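Local coordinates for protein putative oxidoreductase molybdopterin-binding subunit (Sulfolobus tokodaii, PDB 4ZOH) that probably serves as the molybdopterin-binding subunit of an oxidoreductase of the aldehyde oxidase and xanthine dehydrogenase family, carrying a pterin cytosine dinucleotide, at residues 160-165 and 215-220; 250-255 and 327-332. One frame throughout, in Å; residues are numbered along the deposited sequence.

Followed from the N terminus, the chain leaves strand 149-161 through residues 160-165 and comes back to them at 215-220, so contact 1 closes the first loop. Only then does contact 2 open, where the joint of helix 245-251 and strand 254-266 meets the loop segment 327-332. The two closures are therefore in series, neither crossing nor enclosing one another, yet their centres lie about 6 Å apart. Strands 149-161 and 254-266 are neighbours in one mixed sheet, and the probable hydrogen bonds Ala162 N to Gly253 O and Val160 O to Gly255 N join segments 160-165 and 250-255 side by side. Phe215 O packs on Tyr331, and both loops reach the same pterin cofactor.

Contact 1 of 2, residues 160-165 and 215-220; sequences VIASPL and FGSKII. With MCN (pterin cytosine dinucleotide), chain D.
Pro164 sits at the edge of the Phe215 ring, its CA 4.0 Å from CE2 and close to the ring plane, while its CB packs against CD2. One face of the ring lies against the pterin: CE1 of Phe215 comes within 3.3 Å of C4' of the cofactor, and its O4' stands over the ring centre. With CG anti to the carbonyl carbon (chi1 -52°), the ring stays beside its own backbone N, and so one residue can offer two things to the same oxygen. The amide N of Phe215 donates a bent hydrogen bond to O4' (2.9 Å, 139° at the hydrogen) as the ring lies against it.

Around this pair the packing is mostly carbon on carbon. Ala162 CB rests on Ser217 CB at 3.7 Å, and Pro164 CG lies 4.0 Å from Lys218 CE, the two side chains crossing at a slant. The extended lysine runs past the proline, and its NZ is gripped by Glu166 O, Gly213 O and Ser184 OG; Ser217 OG, beside the proline ring, bonds to Ala214 O. A type I turn from Gly216 to Ile219, with only a weak closing bond, brings Ser217 and Lys218 against Ala162 and Pro164. On the other segment, Ser163 OG bonds to Ile161 O at 2.7 Å, from above the carbonyl plane, and a basic side chain of a different protein chain also binds Ile161 O and Ala162 O.

The side chain of Phe215 is about 6 Å from both the molybdenum atom and an iron-sulfur cluster, which itself touches Leu165. A backbone N-H bond and an aromatic face on O4' of the pterin would probably fix the cofactor's position, consistent with the passage of electrons from molybdenum through the pterin to iron-sulfur centres in this family.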
loop_
_atom_site.group_PDB
_atom_site.type_symbol
_atom_site.label_atom_id
_atom_site.label_comp_id
_atom_site.label_asym_id
_atom_site.label_seq_id
_atom_site.Cartn_x
_atom_site.Cartn_y
_atom_site.Cartn_z
ATOM N N VAL A 160 -21.884 -15.932 24.727
ATOM C CA VAL A 160 -20.965 -16.602 23.771
ATOM C C VAL A 160 -20.022 -15.541 23.175
ATOM O O VAL A 160 -20.216 -14.351 23.429
ATOM C CB VAL A 160 -21.772 -17.280 22.617
ATOM C CG1 VAL A 160 -22.634 -18.459 23.153
ATOM C CG2 VAL A 160 -22.627 -16.238 21.923
ATOM N N ILE A 161 -19.044 -15.973 22.356
ATOM C CA ILE A 161 -18.106 -15.067 21.747
ATOM C C ILE A 161 -18.053 -15.294 20.229
ATOM O O ILE A 161 -17.802 -16.421 19.786
ATOM C CB ILE A 161 -16.729 -15.283 22.373
ATOM C CG1 ILE A 161 -16.816 -15.031 23.904
ATOM C CG2 ILE A 161 -15.687 -14.334 21.740
ATOM C CD1 ILE A 161 -15.586 -15.573 24.661
ATOM N N ALA A 162 -18.308 -14.231 19.464
ATOM C CA ALA A 162 -18.376 -14.238 18.026
ATOM C C ALA A 162 -17.253 -15.048 17.350
ATOM O O ALA A 162 -17.542 -15.890 16.492
ATOM C CB ALA A 162 -18.467 -12.829 17.504
ATOM N N SER A 163 -16.008 -14.873 17.826
ATOM C CA SER A 163 -14.852 -15.640 17.368
ATOM C C SER A 163 -14.706 -15.714 15.813
ATOM O O SER A 163 -14.454 -16.802 15.304
ATOM C CB SER A 163 -14.884 -17.065 17.951
ATOM O OG SER A 163 -15.252 -17.078 19.299
ATOM N N PRO A 164 -14.863 -14.567 15.062
ATOM C CA PRO A 164 -14.550 -14.628 13.622
ATOM C C PRO A 164 -13.105 -15.082 13.469
ATOM O O PRO A 164 -12.272 -14.816 14.360
ATOM C CB PRO A 164 -14.667 -13.175 13.160
ATOM C CG PRO A 164 -14.420 -12.339 14.391
ATOM C CD PRO A 164 -14.948 -13.170 15.540
ATOM N N LEU A 165 -12.789 -15.777 12.369
ATOM C CA LEU A 165 -11.406 -16.325 12.249
ATOM C C LEU A 165 -10.353 -15.229 12.051
ATOM O O LEU A 165 -9.185 -15.440 12.385
ATOM C CB LEU A 165 -11.336 -17.249 11.030
ATOM C CG LEU A 165 -10.870 -18.682 11.178
ATOM C CD1 LEU A 165 -10.247 -18.809 9.801
ATOM C CD2 LEU A 165 -9.808 -19.060 12.211
ATOM N N PHE A 215 -19.719 -11.328 12.443
ATOM C CA PHE A 215 -20.895 -11.939 13.133
ATOM C C PHE A 215 -21.391 -10.975 14.223
ATOM O O PHE A 215 -21.842 -11.409 15.270
ATOM C CB PHE A 215 -20.562 -13.322 13.700
ATOM C CG PHE A 215 -19.943 -14.233 12.669
ATOM C CD1 PHE A 215 -20.732 -14.825 11.678
ATOM C CD2 PHE A 215 -18.544 -14.463 12.649
ATOM C CE1 PHE A 215 -20.152 -15.670 10.717
ATOM C CE2 PHE A 215 -17.968 -15.288 11.670
ATOM C CZ PHE A 215 -18.761 -15.892 10.688
ATOM N N GLY A 216 -21.223 -9.664 13.940
ATOM C CA GLY A 216 -21.789 -8.614 14.738
ATOM C C GLY A 216 -20.684 -7.977 15.563
ATOM O O GLY A 216 -20.802 -6.870 15.905
ATOM N N SER A 217 -19.583 -8.679 15.791
ATOM C CA SER A 217 -18.486 -8.198 16.593
ATOM C C SER A 217 -17.730 -6.946 16.096
ATOM O O SER A 217 -16.921 -6.437 16.875
ATOM C CB SER A 217 -17.511 -9.325 16.886
ATOM O OG SER A 217 -16.665 -9.521 15.794
ATOM N N LYS A 218 -17.955 -6.496 14.835
ATOM C CA LYS A 218 -17.184 -5.417 14.196
ATOM C C LYS A 218 -18.116 -4.260 13.715
ATOM O O LYS A 218 -17.740 -3.400 12.886
ATOM C CB LYS A 218 -16.275 -5.954 13.055
ATOM C CG LYS A 218 -15.158 -6.907 13.553
ATOM C CD LYS A 218 -14.436 -7.675 12.417
ATOM C CE LYS A 218 -13.516 -8.729 12.990
ATOM N NZ LYS A 218 -12.716 -9.388 11.874
ATOM N N ILE A 219 -19.357 -4.272 14.197
ATOM C CA ILE A 219 -20.237 -3.119 13.953
ATOM C C ILE A 219 -19.700 -1.846 14.644
ATOM O O ILE A 219 -19.474 -0.817 13.996
ATOM C CB ILE A 219 -21.670 -3.364 14.473
ATOM C CG1 ILE A 219 -22.281 -4.595 13.787
ATOM C CG2 ILE A 219 -22.517 -2.076 14.267
ATOM C CD1 ILE A 219 -23.711 -4.904 14.329
ATOM N N ILE A 220 -19.460 -1.964 15.957
ATOM C CA ILE A 220 -19.068 -0.814 16.743
ATOM C C ILE A 220 -17.617 -0.466 16.427
ATOM O O ILE A 220 -16.856 -1.322 15.904
ATOM C CB ILE A 220 -19.231 -1.112 18.267
ATOM C CG1 ILE A 220 -18.238 -2.180 18.787
ATOM C CG2 ILE A 220 -20.689 -1.477 18.538
ATOM C CD1 ILE A 220 -18.289 -2.346 20.303
HETATM N N1 MCN D . -29.902 -13.923 0.177
HETATM C C2 MCN D . -30.675 -14.183 -0.943
HETATM N N3 MCN D . -32.037 -14.041 -0.919
HETATM C C4 MCN D . -32.636 -13.638 0.269
HETATM C C5 MCN D . -31.871 -13.375 1.404
HETATM C C6 MCN D . -30.482 -13.494 1.358
HETATM O O2 MCN D . -30.190 -14.543 -2.020
HETATM N N4 MCN D . -33.945 -13.506 0.274
HETATM C "C1'" MCN D . -28.451 -14.078 0.047
HETATM C C2D MCN D . -27.827 -12.736 -0.341
HETATM O "O2'" MCN D . -27.675 -12.582 -1.720
HETATM C "C3'" MCN D . -26.444 -12.839 0.246
HETATM C C4D MCN D . -26.793 -13.386 1.568
HETATM O O4D MCN D . -27.865 -14.388 1.290
HETATM O "O3'" MCN D . -25.617 -13.719 -0.434
HETATM C "C5'" MCN D . -27.223 -12.045 2.133
HETATM O "O5'" MCN D . -27.891 -12.181 3.250
HETATM P PA MCN D . -28.724 -10.967 3.936
HETATM O O1A MCN D . -29.028 -9.782 3.161
HETATM O O2A MCN D . -29.812 -11.810 4.541
HETATM O O3A MCN D . -27.622 -10.711 5.187
HETATM P PB MCN D . -26.354 -9.729 5.006
HETATM O O1B MCN D . -26.812 -8.326 5.371
HETATM O O2B MCN D . -25.634 -9.836 3.734
HETATM O O3B MCN D . -25.449 -10.330 6.084
HETATM C C10 MCN D . -25.451 -9.903 7.474
HETATM C "C9'" MCN D . -25.534 -11.094 8.396
HETATM C "C8'" MCN D . -25.276 -10.762 9.769
HETATM S "S8'" MCN D . -26.207 -9.496 10.557
HETATM C "C7'" MCN D . -24.411 -11.474 10.543
HETATM S "S7'" MCN D . -24.183 -11.172 12.286
HETATM C "C6'" MCN D . -23.701 -12.634 10.041
HETATM C C7 MCN D . -24.389 -13.171 8.742
HETATM O "O9'" MCN D . -24.605 -12.054 7.903
HETATM N "N5'" MCN D . -22.268 -12.404 9.866
HETATM C C4A MCN D . -21.487 -13.074 8.902
HETATM N "N8'" MCN D . -23.487 -14.138 8.044
HETATM C C4B MCN D . -22.134 -13.975 8.009
HETATM N "N1'" MCN D . -21.457 -14.682 7.101
HETATM C "C2'" MCN D . -20.142 -14.506 6.993
HETATM N "N2'" MCN D . -19.507 -15.203 6.075
HETATM N "N3'" MCN D . -19.404 -13.625 7.850
HETATM C "C4'" MCN D . -20.082 -12.894 8.853
HETATM O "O4'" MCN D . -19.439 -12.125 9.625
#

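Contact 2 of 2, residues 250-255 and 327-332; sequences ISAGHG and PTQSYR. With MCN (pterin cytosine dinucleotide), chain D.
Gln329 reaches across to Gly253 with its whole side chain. Its CB starts 4.0 Å from His254 O, beyond CG the chain is extended (chi2 173°), and CD arrives 3.8 Å from Gly253 N. At the tip, OE1 takes the Gly253 amide at 2.8 Å, in a fairly straight bond (159° at the hydrogen) whose donor stands above the amide plane and not on a lone pair. OE1 also lies in reach of a water that accepts from His254 N, and NE2 goes the other way, to Ser217 O, so that this one amide spans two loops.

The backbone supplies a second anchor. Gln329 N donates to His254 O at 2.9 Å. Another water donates to Ser330 O and, weakly, to Gly253 O. Gly255 comes up to the base of Tyr331, its CA 4.1 Å from Tyr331 CB; a side chain on Gly255 would collide with that carbon, and its lack of one lets the two backbones come together.

Beyond Tyr331, whose ring face carries Arg332 CB, the loop delivers Arg332 to the cofactor. There the guanidinium leans over the pterin with one face toward N8', which lies off toward the rim, NH2 being 3.2 Å from N8', while NE and NH1 bond to Gly671 O and Gln613 OE1. A leucine here would probably leave both those oxygens without their donor and remove the guanidinium from over N8'. Packing of the loop against the start of strand 254-266, held by Gln329 and Gly255, thus sets an arginine on the cofactor, in a pterin pocket of the kind found in the molybdopterin-binding domains of the xanthine dehydrogenase family.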
loop_
_atom_site.group_PDB
_atom_site.type_symbol
_atom_site.label_atom_id
_atom_site.label_comp_id
_atom_site.label_asym_id
_atom_site.label_seq_id
_atom_site.Cartn_x
_atom_site.Cartn_y
_atom_site.Cartn_z
ATOM N N ILE A 250 -10.870 -12.047 25.161
ATOM C CA ILE A 250 -11.052 -11.331 26.401
ATOM C C ILE A 250 -11.752 -9.968 26.229
ATOM O O ILE A 250 -12.421 -9.456 27.148
ATOM C CB ILE A 250 -9.651 -11.331 27.008
ATOM C CG1 ILE A 250 -9.500 -12.556 27.882
ATOM C CG2 ILE A 250 -9.176 -10.021 27.550
ATOM C CD1 ILE A 250 -8.053 -12.872 28.118
ATOM N N SER A 251 -11.650 -9.397 25.041
ATOM C CA SER A 251 -12.133 -8.026 24.848
ATOM C C SER A 251 -13.226 -7.822 23.831
ATOM O O SER A 251 -13.738 -6.708 23.672
ATOM C CB SER A 251 -10.924 -7.119 24.509
ATOM O OG SER A 251 -10.212 -7.583 23.373
ATOM N N ALA A 252 -13.566 -8.835 23.039
ATOM C CA ALA A 252 -14.464 -8.488 21.930
ATOM C C ALA A 252 -15.284 -9.682 21.491
ATOM O O ALA A 252 -14.869 -10.844 21.723
ATOM C CB ALA A 252 -13.707 -7.885 20.774
ATOM N N GLY A 253 -16.418 -9.360 20.869
ATOM C CA GLY A 253 -17.388 -10.301 20.337
ATOM C C GLY A 253 -18.231 -11.088 21.343
ATOM O O GLY A 253 -18.878 -12.057 20.929
ATOM N N HIS A 254 -18.272 -10.684 22.631
ATOM C CA HIS A 254 -19.228 -11.279 23.612
ATOM C C HIS A 254 -20.649 -10.905 23.302
ATOM O O HIS A 254 -20.927 -9.752 23.033
ATOM C CB HIS A 254 -18.908 -10.845 25.046
ATOM C CG HIS A 254 -17.567 -11.279 25.516
ATOM N ND1 HIS A 254 -17.329 -11.676 26.820
ATOM C CD2 HIS A 254 -16.388 -11.404 24.857
ATOM C CE1 HIS A 254 -16.057 -12.027 26.945
ATOM N NE2 HIS A 254 -15.460 -11.880 25.764
ATOM N N GLY A 255 -21.555 -11.891 23.274
ATOM C CA GLY A 255 -22.956 -11.589 22.933
ATOM C C GLY A 255 -23.891 -12.479 23.711
ATOM O O GLY A 255 -23.432 -13.274 24.530
ATOM N N PRO A 327 -17.628 -5.309 27.747
ATOM C CA PRO A 327 -18.965 -4.938 27.302
ATOM C C PRO A 327 -19.589 -5.872 26.204
ATOM O O PRO A 327 -18.905 -6.238 25.250
ATOM C CB PRO A 327 -18.731 -3.535 26.700
ATOM C CG PRO A 327 -17.493 -3.040 27.381
ATOM C CD PRO A 327 -16.654 -4.271 27.390
ATOM N N THR A 328 -20.888 -6.120 26.284
ATOM C CA THR A 328 -21.610 -7.062 25.448
ATOM C C THR A 328 -21.945 -6.349 24.129
ATOM O O THR A 328 -22.217 -5.158 24.139
ATOM C CB THR A 328 -22.925 -7.475 26.175
ATOM O OG1 THR A 328 -22.603 -7.872 27.530
ATOM C CG2 THR A 328 -23.662 -8.678 25.368
ATOM N N GLN A 329 -21.988 -7.081 23.018
ATOM C CA GLN A 329 -22.275 -6.503 21.684
ATOM C C GLN A 329 -23.181 -7.402 20.878
ATOM O O GLN A 329 -23.359 -8.544 21.193
ATOM C CB GLN A 329 -21.007 -6.490 20.804
ATOM C CG GLN A 329 -19.756 -5.990 21.409
ATOM C CD GLN A 329 -18.560 -6.200 20.466
ATOM O OE1 GLN A 329 -17.549 -6.814 20.852
ATOM N NE2 GLN A 329 -18.691 -5.734 19.251
ATOM N N SER A 330 -23.615 -6.910 19.739
ATOM C CA SER A 330 -24.366 -7.715 18.777
ATOM C C SER A 330 -23.539 -8.970 18.496
ATOM O O SER A 330 -22.312 -8.910 18.246
ATOM C CB SER A 330 -24.528 -6.986 17.484
ATOM O OG SER A 330 -25.669 -6.179 17.496
ATOM N N TYR A 331 -24.227 -10.108 18.546
ATOM C CA TYR A 331 -23.764 -11.348 17.903
ATOM C C TYR A 331 -24.925 -11.901 17.075
ATOM O O TYR A 331 -26.103 -11.884 17.545
ATOM C CB TYR A 331 -23.334 -12.357 18.906
ATOM C CG TYR A 331 -22.995 -13.734 18.359
ATOM C CD1 TYR A 331 -21.995 -13.885 17.357
ATOM C CD2 TYR A 331 -23.639 -14.856 18.808
ATOM C CE1 TYR A 331 -21.595 -15.131 16.901
ATOM C CE2 TYR A 331 -23.281 -16.111 18.352
ATOM C CZ TYR A 331 -22.245 -16.249 17.392
ATOM O OH TYR A 331 -21.862 -17.480 16.909
ATOM N N ARG A 332 -24.587 -12.362 15.855
ATOM C CA ARG A 332 -25.496 -12.981 14.913
ATOM C C ARG A 332 -26.925 -13.232 15.404
ATOM O O ARG A 332 -27.157 -14.138 16.187
ATOM C CB ARG A 332 -24.867 -14.274 14.329
ATOM C CG ARG A 332 -25.601 -14.679 13.020
ATOM C CD ARG A 332 -24.958 -15.916 12.397
ATOM N NE ARG A 332 -25.422 -16.124 11.000
ATOM C CZ ARG A 332 -24.657 -16.706 10.057
ATOM N NH1 ARG A 332 -23.433 -17.104 10.388
ATOM N NH2 ARG A 332 -25.084 -16.819 8.787
HETATM N N1 MCN D . -29.902 -13.923 0.177
HETATM C C2 MCN D . -30.675 -14.183 -0.943
HETATM N N3 MCN D . -32.037 -14.041 -0.919
HETATM C C4 MCN D . -32.636 -13.638 0.269
HETATM C C5 MCN D . -31.871 -13.375 1.404
HETATM C C6 MCN D . -30.482 -13.494 1.358
HETATM O O2 MCN D . -30.190 -14.543 -2.020
HETATM N N4 MCN D . -33.945 -13.506 0.274
HETATM C "C1'" MCN D . -28.451 -14.078 0.047
HETATM C C2D MCN D . -27.827 -12.736 -0.341
HETATM O "O2'" MCN D . -27.675 -12.582 -1.720
HETATM C "C3'" MCN D . -26.444 -12.839 0.246
HETATM C C4D MCN D . -26.793 -13.386 1.568
HETATM O O4D MCN D . -27.865 -14.388 1.290
HETATM O "O3'" MCN D . -25.617 -13.719 -0.434
HETATM C "C5'" MCN D . -27.223 -12.045 2.133
HETATM O "O5'" MCN D . -27.891 -12.181 3.250
HETATM P PA MCN D . -28.724 -10.967 3.936
HETATM O O1A MCN D . -29.028 -9.782 3.161
HETATM O O2A MCN D . -29.812 -11.810 4.541
HETATM O O3A MCN D . -27.622 -10.711 5.187
HETATM P PB MCN D . -26.354 -9.729 5.006
HETATM O O1B MCN D . -26.812 -8.326 5.371
HETATM O O2B MCN D . -25.634 -9.836 3.734
HETATM O O3B MCN D . -25.449 -10.330 6.084
HETATM C C10 MCN D . -25.451 -9.903 7.474
HETATM C "C9'" MCN D . -25.534 -11.094 8.396
HETATM C "C8'" MCN D . -25.276 -10.762 9.769
HETATM S "S8'" MCN D . -26.207 -9.496 10.557
HETATM C "C7'" MCN D . -24.411 -11.474 10.543
HETATM S "S7'" MCN D . -24.183 -11.172 12.286
HETATM C "C6'" MCN D . -23.701 -12.634 10.041
HETATM C C7 MCN D . -24.389 -13.171 8.742
HETATM O "O9'" MCN D . -24.605 -12.054 7.903
HETATM N "N5'" MCN D . -22.268 -12.404 9.866
HETATM C C4A MCN D . -21.487 -13.074 8.902
HETATM N "N8'" MCN D . -23.487 -14.138 8.044
HETATM C C4B MCN D . -22.134 -13.975 8.009
HETATM N "N1'" MCN D . -21.457 -14.682 7.101
HETATM C "C2'" MCN D . -20.142 -14.506 6.993
HETATM N "N2'" MCN D . -19.507 -15.203 6.075
HETATM N "N3'" MCN D . -19.404 -13.625 7.850
HETATM C "C4'" MCN D . -20.082 -12.894 8.853
HETATM O "O4'" MCN D . -19.439 -12.125 9.625
HETATM O O HOH W 1 -16.736 -4.991 23.883
HETATM O O HOH W 2 -20.109 -10.375 18.687
HETATM O O HOH W 3 -17.617 -7.868 23.333
#